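Side-chain contacts in endo-beta-N-acetylglucosaminidase F1 (Bacteroides thetaiotaomicron VPI-5482, PDB 6TCV), which probably hydrolyses the chitobiose core of high-mannose N-glycans, releasing the oligosaccharide from its asparagine-linked N-acetylglucosamine: residues T80-Y85 and M320-V325; P181-S186 and A409-V414; L312-K317 and A337-V342; T434-K439 and Y445-D450. The protein carries 2 engineered substitutions. All blocks are in the same frame, centred on the assembly; numbering follows the deposited sequence. Where two conformers were deposited one is given.

Contact 1. Residues T80-Y85 and M320-V325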
loop_
_atom_site.group_PDB
_atom_site.type_symbol
_atom_site.label_atom_id
_atom_site.label_comp_id
_atom_site.label_asym_id
_atom_site.label_seq_id
_atom_site.Cartn_x
_atom_site.Cartn_y
_atom_site.Cartn_z
ATOM N N THR A 80 -1.456 -8.451 16.779
ATOM C CA THR A 80 -2.479 -8.666 15.762
ATOM C C THR A 80 -3.431 -9.750 16.258
ATOM O O THR A 80 -3.200 -10.368 17.284
ATOM C CB THR A 80 -1.811 -9.035 14.414
ATOM O OG1 THR A 80 -0.860 -10.102 14.642
ATOM C CG2 THR A 80 -1.124 -7.862 13.775
ATOM N N ASP A 81 -4.492 -10.003 15.493
ATOM C CA ASP A 81 -5.517 -10.945 15.928
ATOM C C ASP A 81 -5.976 -11.799 14.760
ATOM O O ASP A 81 -7.171 -12.099 14.623
ATOM C CB ASP A 81 -6.709 -10.223 16.566
ATOM N N PHE A 82 -5.047 -12.175 13.884
ATOM C CA PHE A 82 -5.430 -12.939 12.700
ATOM C C PHE A 82 -5.951 -14.305 13.145
ATOM O O PHE A 82 -5.353 -14.971 13.974
ATOM C CB PHE A 82 -4.227 -13.141 11.767
ATOM C CG PHE A 82 -3.551 -11.857 11.330
ATOM C CD1 PHE A 82 -4.265 -10.867 10.708
ATOM C CD2 PHE A 82 -2.205 -11.663 11.503
ATOM C CE1 PHE A 82 -3.666 -9.692 10.301
ATOM C CE2 PHE A 82 -1.576 -10.510 11.060
ATOM C CZ PHE A 82 -2.333 -9.500 10.452
ATOM N N ALA A 83 -7.030 -14.753 12.519
ATOM C CA ALA A 83 -7.532 -16.099 12.723
ATOM C C ALA A 83 -6.768 -17.089 11.853
ATOM O O ALA A 83 -6.210 -16.737 10.809
ATOM C CB ALA A 83 -9.025 -16.128 12.382
ATOM N N LEU A 84 -6.779 -18.349 12.268
ATOM C CA LEU A 84 -6.085 -19.387 11.520
ATOM C C LEU A 84 -6.887 -19.729 10.262
ATOM O O LEU A 84 -8.087 -20.004 10.329
ATOM C CB LEU A 84 -6.007 -20.654 12.384
ATOM C CG LEU A 84 -5.157 -21.790 11.818
ATOM C CD1 LEU A 84 -3.695 -21.465 11.888
ATOM C CD2 LEU A 84 -5.397 -23.105 12.557
ATOM N N TYR A 85 -6.235 -19.699 9.111
ATOM C CA TYR A 85 -6.910 -20.139 7.891
ATOM C C TYR A 85 -7.261 -21.620 8.016
ATOM O O TYR A 85 -6.454 -22.408 8.547
ATOM C CB TYR A 85 -6.010 -19.914 6.667
ATOM C CG TYR A 85 -6.745 -19.951 5.338
ATOM C CD1 TYR A 85 -7.650 -18.945 4.995
ATOM C CD2 TYR A 85 -6.503 -20.954 4.410
ATOM C CE1 TYR A 85 -8.320 -18.951 3.805
ATOM C CE2 TYR A 85 -7.188 -20.962 3.177
ATOM C CZ TYR A 85 -8.079 -19.946 2.895
ATOM O OH TYR A 85 -8.771 -19.912 1.707
ATOM N N MET A 320 1.445 -3.534 11.233
ATOM C CA MET A 320 0.347 -3.853 10.301
ATOM C C MET A 320 0.909 -4.685 9.150
ATOM O O MET A 320 0.924 -4.261 7.981
ATOM C CB MET A 320 -0.427 -2.617 9.819
ATOM C CG MET A 320 0.348 -1.509 9.153
ATOM S SD MET A 320 -0.792 -0.119 8.835
ATOM C CE MET A 320 0.194 0.928 7.749
ATOM N N PRO A 321 1.278 -5.949 9.445
ATOM C CA PRO A 321 1.992 -6.735 8.439
ATOM C C PRO A 321 1.139 -7.116 7.258
ATOM O O PRO A 321 1.686 -7.446 6.192
ATOM C CB PRO A 321 2.473 -7.961 9.200
ATOM C CG PRO A 321 1.581 -8.019 10.395
ATOM C CD PRO A 321 1.235 -6.610 10.744
ATOM N N ASP A 322 -0.181 -7.132 7.372
ATOM C CA ASP A 322 -1.001 -7.436 6.198
ATOM C C ASP A 322 -1.346 -6.204 5.362
ATOM O O ASP A 322 -1.992 -6.368 4.326
ATOM C CB ASP A 322 -2.276 -8.190 6.615
ATOM C CG ASP A 322 -3.131 -7.387 7.556
ATOM O OD1 ASP A 322 -2.594 -6.627 8.369
ATOM O OD2 ASP A 322 -4.367 -7.587 7.525
ATOM N N LYS A 323 -0.928 -5.004 5.773
ATOM C CA LYS A 323 -1.272 -3.765 5.078
ATOM C C LYS A 323 -0.062 -3.192 4.356
ATOM O O LYS A 323 1.080 -3.603 4.595
ATOM C CB LYS A 323 -1.839 -2.751 6.079
ATOM C CG LYS A 323 -3.138 -3.237 6.715
ATOM C CD LYS A 323 -3.860 -2.171 7.517
ATOM C CE LYS A 323 -5.180 -2.635 8.086
ATOM N NZ LYS A 323 -4.935 -3.419 9.296
ATOM N N LEU A 324 -0.315 -2.264 3.439
ATOM C CA LEU A 324 0.733 -1.709 2.606
ATOM C C LEU A 324 1.520 -0.624 3.328
ATOM O O LEU A 324 0.936 0.297 3.911
ATOM C CB LEU A 324 0.143 -1.133 1.323
ATOM C CG LEU A 324 -0.495 -2.174 0.409
ATOM C CD1 LEU A 324 -1.223 -1.455 -0.720
ATOM C CD2 LEU A 324 0.547 -3.104 -0.198
ATOM N N VAL A 325 2.850 -0.707 3.266
ATOM C CA VAL A 325 3.751 0.360 3.692
ATOM C C VAL A 325 4.438 0.876 2.449
ATOM O O VAL A 325 5.143 0.122 1.756
ATOM C CB VAL A 325 4.730 -0.121 4.760
ATOM C CG1 VAL A 325 5.730 0.970 5.154
ATOM C CG2 VAL A 325 3.959 -0.613 5.975
#

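Contact 2. Residues P181-S186 and A409-V414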
loop_
_atom_site.group_PDB
_atom_site.type_symbol
_atom_site.label_atom_id
_atom_site.label_comp_id
_atom_site.label_asym_id
_atom_site.label_seq_id
_atom_site.Cartn_x
_atom_site.Cartn_y
_atom_site.Cartn_z
ATOM N N PRO A 181 -12.255 11.545 -2.879
ATOM C CA PRO A 181 -11.633 10.329 -3.410
ATOM C C PRO A 181 -12.603 9.391 -4.070
ATOM O O PRO A 181 -12.147 8.475 -4.775
ATOM C CB PRO A 181 -10.976 9.709 -2.174
ATOM C CG PRO A 181 -11.834 10.199 -0.998
ATOM C CD PRO A 181 -12.200 11.614 -1.398
ATOM N N LEU A 182 -13.905 9.578 -3.933
ATOM C CA LEU A 182 -14.837 8.787 -4.727
ATOM C C LEU A 182 -14.628 8.994 -6.214
ATOM O O LEU A 182 -15.052 8.129 -6.997
ATOM C CB LEU A 182 -16.295 9.079 -4.325
ATOM C CG LEU A 182 -16.696 8.527 -2.939
ATOM C CD1 LEU A 182 -18.138 8.962 -2.688
ATOM C CD2 LEU A 182 -16.573 7.045 -2.767
ATOM N N ASN A 183 -13.958 10.079 -6.622
ATOM C CA ASN A 183 -13.569 10.284 -8.023
ATOM C C ASN A 183 -12.675 9.177 -8.557
ATOM O O ASN A 183 -12.521 9.081 -9.775
ATOM C CB ASN A 183 -12.973 11.685 -8.187
ATOM C CG ASN A 183 -14.030 12.709 -8.216
ATOM O OD1 ASN A 183 -14.926 12.702 -9.071
ATOM N ND2 ASN A 183 -13.960 13.633 -7.262
ATOM N N THR A 184 -12.144 8.297 -7.720
ATOM C CA THR A 184 -11.524 7.075 -8.219
ATOM C C THR A 184 -12.441 6.374 -9.212
ATOM O O THR A 184 -11.976 5.770 -10.201
ATOM C CB THR A 184 -11.251 6.146 -7.039
ATOM O OG1 THR A 184 -10.352 6.759 -6.109
ATOM C CG2 THR A 184 -10.624 4.828 -7.445
ATOM N N LEU A 185 -13.750 6.395 -8.951
ATOM C CA LEU A 185 -14.731 5.668 -9.753
ATOM C C LEU A 185 -14.959 6.298 -11.114
ATOM O O LEU A 185 -15.617 5.667 -11.955
ATOM C CB LEU A 185 -16.025 5.494 -8.974
ATOM C CG LEU A 185 -15.866 4.753 -7.670
ATOM C CD1 LEU A 185 -17.237 4.688 -6.978
ATOM C CD2 LEU A 185 -15.191 3.388 -7.796
ATOM N N SER A 186 -14.419 7.500 -11.370
ATOM C CA SER A 186 -14.460 8.090 -12.701
ATOM C C SER A 186 -13.550 7.396 -13.697
ATOM O O SER A 186 -13.638 7.714 -14.884
ATOM C CB SER A 186 -14.033 9.545 -12.670
ATOM O OG SER A 186 -14.827 10.354 -11.765
ATOM N N ALA A 409 -12.471 19.190 -12.746
ATOM C CA ALA A 409 -12.328 20.314 -13.656
ATOM C C ALA A 409 -11.210 20.134 -14.668
ATOM O O ALA A 409 -11.190 20.848 -15.688
ATOM C CB ALA A 409 -12.166 21.633 -12.898
ATOM N N LYS A 410 -10.239 19.279 -14.360
ATOM C CA LYS A 410 -9.124 19.025 -15.255
ATOM C C LYS A 410 -9.199 17.646 -15.880
ATOM O O LYS A 410 -8.207 17.151 -16.434
ATOM C CB LYS A 410 -7.763 19.222 -14.570
ATOM C CG LYS A 410 -7.571 20.628 -14.033
ATOM C CD LYS A 410 -6.170 20.847 -13.474
ATOM C CE LYS A 410 -5.980 22.280 -13.021
ATOM N NZ LYS A 410 -5.909 23.223 -14.166
ATOM N N TYR A 411 -10.372 17.006 -15.889
ATOM C CA TYR A 411 -10.452 15.657 -16.442
ATOM C C TYR A 411 -10.086 15.633 -17.924
ATOM O O TYR A 411 -9.570 14.617 -18.386
ATOM C CB TYR A 411 -11.846 15.066 -16.242
ATOM C CG TYR A 411 -12.104 14.340 -14.919
ATOM C CD1 TYR A 411 -11.136 14.228 -13.941
ATOM C CD2 TYR A 411 -13.315 13.719 -14.700
ATOM C CE1 TYR A 411 -11.366 13.505 -12.753
ATOM C CE2 TYR A 411 -13.550 13.016 -13.520
ATOM C CZ TYR A 411 -12.592 12.958 -12.556
ATOM O OH TYR A 411 -12.823 12.269 -11.368
ATOM N N GLY A 412 -10.356 16.664 -18.705
ATOM C CA GLY A 412 -9.916 16.631 -20.081
ATOM C C GLY A 412 -8.417 16.405 -20.199
ATOM O O GLY A 412 -7.933 15.598 -21.003
ATOM N N SER A 413 -7.643 17.160 -19.412
ATOM C CA SER A 413 -6.189 16.976 -19.375
ATOM C C SER A 413 -5.806 15.601 -18.845
ATOM O O SER A 413 -4.965 14.899 -19.450
ATOM C CB SER A 413 -5.596 18.061 -18.450
ATOM O OG SER A 413 -4.203 17.907 -18.355
ATOM N N VAL A 414 -6.369 15.220 -17.702
ATOM C CA VAL A 414 -5.990 13.953 -17.074
ATOM C C VAL A 414 -6.222 12.789 -18.043
ATOM O O VAL A 414 -5.342 11.949 -18.265
ATOM C CB VAL A 414 -6.758 13.746 -15.756
ATOM C CG1 VAL A 414 -6.484 12.368 -15.153
ATOM C CG2 VAL A 414 -6.434 14.828 -14.745
#

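Contact 3. Residues L312-K317 and A337-V342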
loop_
_atom_site.group_PDB
_atom_site.type_symbol
_atom_site.label_atom_id
_atom_site.label_comp_id
_atom_site.label_asym_id
_atom_site.label_seq_id
_atom_site.Cartn_x
_atom_site.Cartn_y
_atom_site.Cartn_z
ATOM N N LEU A 312 11.212 3.757 10.757
ATOM C CA LEU A 312 9.773 3.993 10.792
ATOM C C LEU A 312 9.036 3.052 9.857
ATOM O O LEU A 312 8.007 2.469 10.228
ATOM C CB LEU A 312 9.432 5.467 10.440
ATOM C CG LEU A 312 7.937 5.767 10.312
ATOM C CD1 LEU A 312 7.211 5.494 11.636
ATOM C CD2 LEU A 312 7.698 7.187 9.816
ATOM N N CYS A 313 9.548 2.849 8.645
ATOM C CA CYS A 313 8.863 1.948 7.719
ATOM C C CYS A 313 8.811 0.526 8.257
ATOM O O CYS A 313 7.764 -0.132 8.203
ATOM C CB CYS A 313 9.548 1.982 6.349
ATOM S SG CYS A 313 9.360 3.583 5.495
ATOM N N TYR A 314 9.945 0.044 8.768
ATOM C CA TYR A 314 10.045 -1.296 9.319
ATOM C C TYR A 314 9.075 -1.465 10.473
ATOM O O TYR A 314 8.348 -2.459 10.534
ATOM C CB TYR A 314 11.488 -1.539 9.797
ATOM C CG TYR A 314 11.644 -2.764 10.626
ATOM C CD1 TYR A 314 11.694 -4.031 10.031
ATOM C CD2 TYR A 314 11.724 -2.672 11.998
ATOM C CE1 TYR A 314 11.811 -5.197 10.833
ATOM C CE2 TYR A 314 11.863 -3.821 12.780
ATOM C CZ TYR A 314 11.920 -5.062 12.175
ATOM O OH TYR A 314 12.046 -6.205 12.952
ATOM N N GLU A 315 9.059 -0.524 11.419
ATOM C CA GLU A 315 8.171 -0.638 12.564
ATOM C C GLU A 315 6.721 -0.548 12.145
ATOM O O GLU A 315 5.867 -1.182 12.759
ATOM C CB GLU A 315 8.504 0.423 13.633
ATOM C CG GLU A 315 9.883 0.291 14.228
ATOM C CD GLU A 315 10.123 -0.971 15.024
ATOM O OE1 GLU A 315 9.124 -1.678 15.403
ATOM O OE2 GLU A 315 11.313 -1.265 15.297
ATOM N N THR A 316 6.416 0.236 11.122
ATOM C CA THR A 316 5.039 0.308 10.654
ATOM C C THR A 316 4.605 -1.030 10.071
ATOM O O THR A 316 3.526 -1.528 10.412
ATOM C CB THR A 316 4.887 1.415 9.612
ATOM O OG1 THR A 316 5.294 2.688 10.137
ATOM C CG2 THR A 316 3.452 1.568 9.190
ATOM N N LYS A 317 5.457 -1.681 9.274
ATOM C CA LYS A 317 5.083 -2.990 8.744
ATOM C C LYS A 317 4.915 -3.992 9.867
ATOM O O LYS A 317 4.001 -4.816 9.830
ATOM C CB LYS A 317 6.126 -3.453 7.742
ATOM C CG LYS A 317 5.728 -4.672 6.931
ATOM C CD LYS A 317 4.675 -4.371 5.935
ATOM C CE LYS A 317 4.333 -5.592 5.066
ATOM N NZ LYS A 317 3.274 -5.243 4.104
ATOM N N ALA A 337 18.335 -0.203 3.175
ATOM C CA ALA A 337 17.727 -1.424 2.676
ATOM C C ALA A 337 17.614 -2.513 3.734
ATOM O O ALA A 337 17.056 -3.591 3.439
ATOM C CB ALA A 337 18.588 -1.944 1.508
ATOM N N THR A 338 18.058 -2.249 4.960
ATOM C CA THR A 338 18.013 -3.256 6.013
ATOM C C THR A 338 17.747 -2.558 7.343
ATOM O O THR A 338 18.389 -1.543 7.654
ATOM C CB THR A 338 19.356 -4.002 6.079
ATOM O OG1 THR A 338 19.798 -4.337 4.759
ATOM C CG2 THR A 338 19.195 -5.296 6.830
ATOM N N VAL A 339 16.872 -3.135 8.151
ATOM C CA VAL A 339 16.633 -2.707 9.531
ATOM C C VAL A 339 16.616 -3.949 10.385
ATOM O O VAL A 339 15.870 -4.888 10.094
ATOM C CB VAL A 339 15.315 -1.938 9.705
ATOM C CG1 VAL A 339 15.091 -1.588 11.165
ATOM C CG2 VAL A 339 15.306 -0.699 8.865
ATOM N N ASP A 340 17.445 -3.979 11.408
ATOM C CA ASP A 340 17.475 -5.139 12.307
ATOM C C ASP A 340 17.646 -6.452 11.522
ATOM O O ASP A 340 17.074 -7.491 11.865
ATOM C CB ASP A 340 16.262 -5.176 13.216
ATOM C CG ASP A 340 16.265 -4.054 14.242
ATOM O OD1 ASP A 340 17.272 -3.353 14.380
ATOM O OD2 ASP A 340 15.230 -3.884 14.905
ATOM N N GLY A 341 18.482 -6.407 10.484
ATOM C CA GLY A 341 18.757 -7.554 9.655
ATOM C C GLY A 341 17.647 -7.951 8.714
ATOM O O GLY A 341 17.810 -8.925 7.970
ATOM N N VAL A 342 16.593 -7.172 8.592
ATOM C CA VAL A 342 15.454 -7.524 7.766
ATOM C C VAL A 342 15.483 -6.665 6.516
ATOM O O VAL A 342 15.505 -5.422 6.597
ATOM C CB VAL A 342 14.113 -7.309 8.504
ATOM C CG1 VAL A 342 12.957 -7.696 7.639
ATOM C CG2 VAL A 342 14.074 -8.127 9.798
HETATM O O HOH W 1 13.360 -5.720 15.254
#

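Contact 4. Residues T434-K439 and Y445-D450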
loop_
_atom_site.group_PDB
_atom_site.type_symbol
_atom_site.label_atom_id
_atom_site.label_comp_id
_atom_site.label_asym_id
_atom_site.label_seq_id
_atom_site.Cartn_x
_atom_site.Cartn_y
_atom_site.Cartn_z
ATOM N N THR A 434 -17.804 9.578 -17.260
ATOM C CA THR A 434 -19.204 9.970 -17.291
ATOM C C THR A 434 -19.727 10.474 -15.968
ATOM O O THR A 434 -20.812 11.069 -15.962
ATOM C CB THR A 434 -20.080 8.799 -17.737
ATOM O OG1 THR A 434 -19.898 7.778 -16.778
ATOM C CG2 THR A 434 -19.753 8.307 -19.123
ATOM N N ILE A 435 -19.033 10.274 -14.855
ATOM C CA ILE A 435 -19.473 10.880 -13.606
ATOM C C ILE A 435 -18.283 11.467 -12.859
ATOM O O ILE A 435 -17.122 11.213 -13.164
ATOM C CB ILE A 435 -20.277 9.934 -12.682
ATOM C CG1 ILE A 435 -19.579 8.579 -12.483
ATOM C CG2 ILE A 435 -21.717 9.733 -13.227
ATOM C CD1 ILE A 435 -18.281 8.553 -11.731
ATOM N N PHE A 436 -18.610 12.259 -11.850
ATOM C CA PHE A 436 -17.642 12.823 -10.919
ATOM C C PHE A 436 -18.363 13.075 -9.600
ATOM O O PHE A 436 -19.595 13.016 -9.519
ATOM C CB PHE A 436 -16.995 14.119 -11.477
ATOM C CG PHE A 436 -17.865 15.345 -11.354
ATOM C CD1 PHE A 436 -18.873 15.587 -12.290
ATOM C CD2 PHE A 436 -17.705 16.238 -10.292
ATOM C CE1 PHE A 436 -19.693 16.685 -12.162
ATOM C CE2 PHE A 436 -18.539 17.322 -10.188
ATOM C CZ PHE A 436 -19.528 17.504 -11.099
ATOM N N TYR A 437 -17.578 13.362 -8.576
ATOM C CA TYR A 437 -18.066 13.616 -7.224
ATOM C C TYR A 437 -17.559 14.972 -6.758
ATOM O O TYR A 437 -16.409 15.337 -7.000
ATOM C CB TYR A 437 -17.587 12.531 -6.267
ATOM C CG TYR A 437 -18.205 11.173 -6.596
ATOM C CD1 TYR A 437 -17.681 10.354 -7.579
ATOM C CD2 TYR A 437 -19.267 10.722 -5.878
ATOM C CE1 TYR A 437 -18.229 9.112 -7.847
ATOM C CE2 TYR A 437 -19.830 9.463 -6.143
ATOM C CZ TYR A 437 -19.283 8.682 -7.127
ATOM O OH TYR A 437 -19.869 7.435 -7.353
ATOM N N LYS A 438 -18.423 15.664 -6.048
ATOM C CA LYS A 438 -18.110 16.918 -5.386
ATOM C C LYS A 438 -17.542 16.671 -4.000
ATOM O O LYS A 438 -17.805 15.652 -3.369
ATOM C CB LYS A 438 -19.351 17.837 -5.312
ATOM C CG LYS A 438 -19.918 18.230 -6.672
ATOM C CD LYS A 438 -21.041 19.251 -6.537
ATOM C CE LYS A 438 -21.488 19.682 -7.953
ATOM N NZ LYS A 438 -22.452 20.784 -7.708
ATOM N N LYS A 439 -16.784 17.629 -3.493
ATOM C CA LYS A 439 -16.149 17.464 -2.189
ATOM C C LYS A 439 -17.208 17.151 -1.116
ATOM O O LYS A 439 -18.223 17.837 -1.014
ATOM C CB LYS A 439 -15.346 18.727 -1.838
ATOM C CG LYS A 439 -14.612 18.657 -0.481
ATOM C CD LYS A 439 -13.799 19.907 -0.189
ATOM C CE LYS A 439 -13.203 19.832 1.217
ATOM N NZ LYS A 439 -12.584 21.078 1.560
ATOM N N TYR A 445 -22.421 12.760 -9.743
ATOM C CA TYR A 445 -22.877 13.803 -10.658
ATOM C C TYR A 445 -22.457 13.507 -12.088
ATOM O O TYR A 445 -21.454 12.839 -12.335
ATOM C CB TYR A 445 -22.353 15.164 -10.253
ATOM C CG TYR A 445 -22.952 15.668 -8.972
ATOM C CD1 TYR A 445 -24.228 16.229 -8.947
ATOM C CD2 TYR A 445 -22.290 15.545 -7.769
ATOM C CE1 TYR A 445 -24.780 16.695 -7.746
ATOM C CE2 TYR A 445 -22.821 16.030 -6.600
ATOM C CZ TYR A 445 -24.066 16.549 -6.579
ATOM O OH TYR A 445 -24.616 17.013 -5.390
ATOM N N LYS A 446 -23.210 14.083 -13.034
ATOM C CA LYS A 446 -22.947 13.815 -14.445
ATOM C C LYS A 446 -21.773 14.667 -14.923
ATOM O O LYS A 446 -21.748 15.884 -14.735
ATOM C CB LYS A 446 -24.172 14.210 -15.265
ATOM C CG LYS A 446 -24.080 13.743 -16.700
ATOM C CD LYS A 446 -25.398 14.069 -17.472
ATOM C CE LYS A 446 -25.264 13.846 -18.959
ATOM N NZ LYS A 446 -26.591 13.277 -19.468
ATOM N N TYR A 447 -20.770 13.992 -15.517
ATOM C CA TYR A 447 -19.624 14.649 -16.138
ATOM C C TYR A 447 -19.852 14.761 -17.626
ATOM O O TYR A 447 -20.138 13.731 -18.256
ATOM C CB TYR A 447 -18.330 13.867 -15.849
ATOM C CG TYR A 447 -17.149 14.586 -16.450
ATOM C CD1 TYR A 447 -16.475 15.537 -15.734
ATOM C CD2 TYR A 447 -16.764 14.338 -17.763
ATOM C CE1 TYR A 447 -15.453 16.296 -16.329
ATOM C CE2 TYR A 447 -15.742 15.081 -18.340
ATOM C CZ TYR A 447 -15.092 16.030 -17.606
ATOM O OH TYR A 447 -14.085 16.776 -18.212
ATOM N N PRO A 448 -19.693 15.945 -18.256
ATOM C CA PRO A 448 -19.245 17.192 -17.632
ATOM C C PRO A 448 -20.353 18.151 -17.234
ATOM O O PRO A 448 -20.070 19.240 -16.683
ATOM C CB PRO A 448 -18.466 17.867 -18.775
ATOM C CG PRO A 448 -19.236 17.487 -20.030
ATOM C CD PRO A 448 -19.751 16.043 -19.725
ATOM N N ASP A 449 -21.592 17.763 -17.489
ATOM C CA ASP A 449 -22.711 18.710 -17.427
ATOM C C ASP A 449 -22.840 19.400 -16.070
ATOM O O ASP A 449 -23.206 20.586 -16.007
ATOM C CB ASP A 449 -24.018 17.957 -17.719
ATOM C CG ASP A 449 -24.031 17.295 -19.070
ATOM O OD1 ASP A 449 -23.117 16.531 -19.373
ATOM O OD2 ASP A 449 -25.029 17.431 -19.810
ATOM N N ASP A 450 -22.604 18.668 -14.970
ATOM C CA ASP A 450 -22.829 19.150 -13.597
ATOM C C ASP A 450 -21.628 19.843 -12.949
ATOM O O ASP A 450 -21.706 20.200 -11.767
ATOM C CB ASP A 450 -23.304 17.999 -12.694
ATOM C CG ASP A 450 -24.677 17.482 -13.032
ATOM O OD1 ASP A 450 -25.453 18.180 -13.710
ATOM O OD2 ASP A 450 -25.020 16.366 -12.583
HETATM O O HOH W 2 -24.869 19.804 -5.719
#

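Contact 1. Residues T80-Y85 and M320-V325
Phe82 and Asp322 meet across backbones that stay well apart: their CA atoms are 9.6 Å from one another, and the CA atoms of Thr80 and Met320 are 7.8 Å apart. No hydrogen bond joins the two segments, which meet through side chains alone. Met320 is where the chain leaves a helix, and a type I turn from Met320 to Lys323 follows, closed by Lys323 N bonding to Met320 O at 3.0 Å. Proline suits the second position of such a turn, its ring already fixing phi near the required value, and here that ring also faces the partner. Thr80 CG2 comes to 4.0 Å from Pro321 CD, methyl against ring carbon. Phe82 has CG beside its own backbone N (chi1 -56°), which sends the ring toward the turn, and its edge atom CE2 lies 4.1 Å from Pro321 CG. Thr80 CB lies over one face near the rim, 3.6 Å above the plane of the Phe82 ring. In one of two deposited conformers, so only tentatively, the Asp322 carboxylate stands steeply to the ring with planes 74° apart, and OD1 lies in the ring plane 3.6 Å from Phe82 CZ. A carboxylate at the rim probably meets the slightly positive C-H edge. Asp322 OD2 also hydrogen-bonds Thr124 OG1. Tyr74 of helix 68-78 touches both Phe82 and Pro321, and Leu151 of strand 147-154 packs on these two and on Asp322. The contact thereby seats the N-terminal domain against the turn that links helix 306-319 to barrel strand 324-329.

Contact 2. Residues P181-S186 and A409-V414
Tyr411 reaches across to the 3-10 segment 181-186 and brings its phenol oxygen up to both Ser186 and Asn183. This is the tight part. Tyr411 OH donates to Ser186 OG at 2.8 Å, and Ser186 CB sits 3.6 Å from Tyr411 CE2, with the serine at the ring's edge. Asn183 CB lies only 3.2 Å from Tyr411 OH, and Asn183 OD1 is 3.1 Å from that oxygen; the amide plane stands almost perpendicular to the ring, at 88°. Asn183 and Ser186 both come close to the phenol oxygen because they are one 3-10 turn apart, Ser186 N bonding Asn183 O at 2.9 Å, and because each has its first side-chain atom beyond CB lying beside its backbone N (chi1 -77° and -57°). Small polar residues fit here: Ser186 OG takes the phenol proton and also bonds Ile435 O, while Asn183 OD1 accepts from Tyr437 N. Were a phenylalanine to replace Tyr411, Ser186 OG would probably lose its donor and the ring end would lose its polar grip. Away from the phenol end the two segments barely meet. The CA atoms of Ser186 and Tyr411 are 9.3 Å apart, with the long phenol bridging the interval, and Gly412, next in the chain, and Ala409, two residues before, are exposed. Tyr411 opens helix 411-416, and its ring meets Phe187 and Phe415 edge-to-face. Behind the 3-10 turn, Thr184 packs on Phe174 and Val199, and Leu237 of helix 235-238 meets Leu182 and Leu185. The contact thus ties the connection between strands 169-175 and 198-209 to helix 411-416.

Contact 3. Residues L312-K317 and A337-V342
Tyr314 meets Val339 and Val342 because its CG is turned away from the backbone N (chi1 168°), carrying the phenol off the helix toward the hairpin. Val339 has CG1 opposite its own N (chi1 177°), where this methyl lies 3.6 Å from Tyr314 CD2, and its CB is 3.8 Å from Tyr314 CB. Val342 offers its other branch: CG2, beside the backbone N, comes within 3.8 Å of Tyr314 CE1, the two side chains crossing at about a right angle. Branched valines suit a short hairpin and give the aromatic ring compact walls. Over one face of that ring, toward its rim, lies Val339 O. The type I' turn from Val339 to Val342 keeps the two valines together, with Val342 N bonding Val339 O at 2.8 Å. Gly341, at positive phi, fits such a turn, and Asp340 tolerates the left-handed backbone conformation beside it. Asp340 also lies across the tyrosine, its OD2 4.0 Å from Tyr314 CE2 and its carboxylate plane 76° from that of the ring. Trp347 meets the Tyr314 ring edge-to-face. The phenol end is polar: one water lies 2.7 Å from Tyr314 OH and donates to Asp340 OD2 at 2.6 Å. Arg311 forms salt bridges to both Asp340 OD2 and Glu315 OE2. The contact therefore combines an apolar clasp with a hydrated rim, where Arg311 is likely to offset the mutual repulsion of the two carboxylates and help hold Asp340 near the tyrosine.

Contact 4. Residues T434-K439 and Y445-D450
Phe436 and Tyr445 form the hydrogen-bonded pair of a small antiparallel beta hairpin near the C-terminus. Backbone bonds come first: Tyr445 N to Phe436 O at 2.8 Å, Phe436 N to Tyr445 O at 2.9 Å, and Tyr447 N to Thr434 O beyond them. Ile435 and Lys446 make the intervening non-hydrogen-bonded pair, their side chains diverging.

Apolar and C-H contacts centre on Phe436. Its CG lies between the backbone N and the carbonyl carbon (chi1 79°), swinging the ring back toward the partner strand, where Tyr445 CB stands over one face, 3.6 Å from Phe436 CE1. Lys446 O and Asp450 O lie at the ring edge, the latter 3.5 Å from Phe436 CZ. A flat aromatic suits this slot, offering a face to a methylene and C-H edges to carbonyls. With an alanine here, a gap would probably open between Tyr445 CB and Asp450, taking away the packing under the 447-450 segment. Asp450 also folds the chain back, OD2 accepting from Lys446 N at 2.9 Å.

A cation-pi contact is made by Lys438, whose extended chain crosses the Tyr445 ring; CE sits 4.1 Å above its centre, and NZ also lies over that face. Asp441 bonds the Tyr445 phenol. One water donates to Tyr445 OH at 2.8 Å and accepts from Lys438 NZ at 3.3 Å.

The four contacts fall into two touching pairs. Contacts 2 and 4 have centres 9 Å apart and are joined by Asn183 OD1 to Tyr437 N and Ser186 OG to Ile435 O, both 2.8 Å; thus the 3-10 turn positions both Tyr411 and the C-terminal hairpin. Contacts 1 and 3, centres 17 Å apart, are joined in sequence, since the turn and strand of contact 1 follow the helix of contact 3: Lys317 NZ reaches Lys323 O at 2.8 Å and Val325 packs on the helix. The pairs lie far apart, contacts 3 and 4 being about 42 Å centre to centre. In contact 2 the Asn183 side chain is about 13 Å from a bound mannose, not touching it.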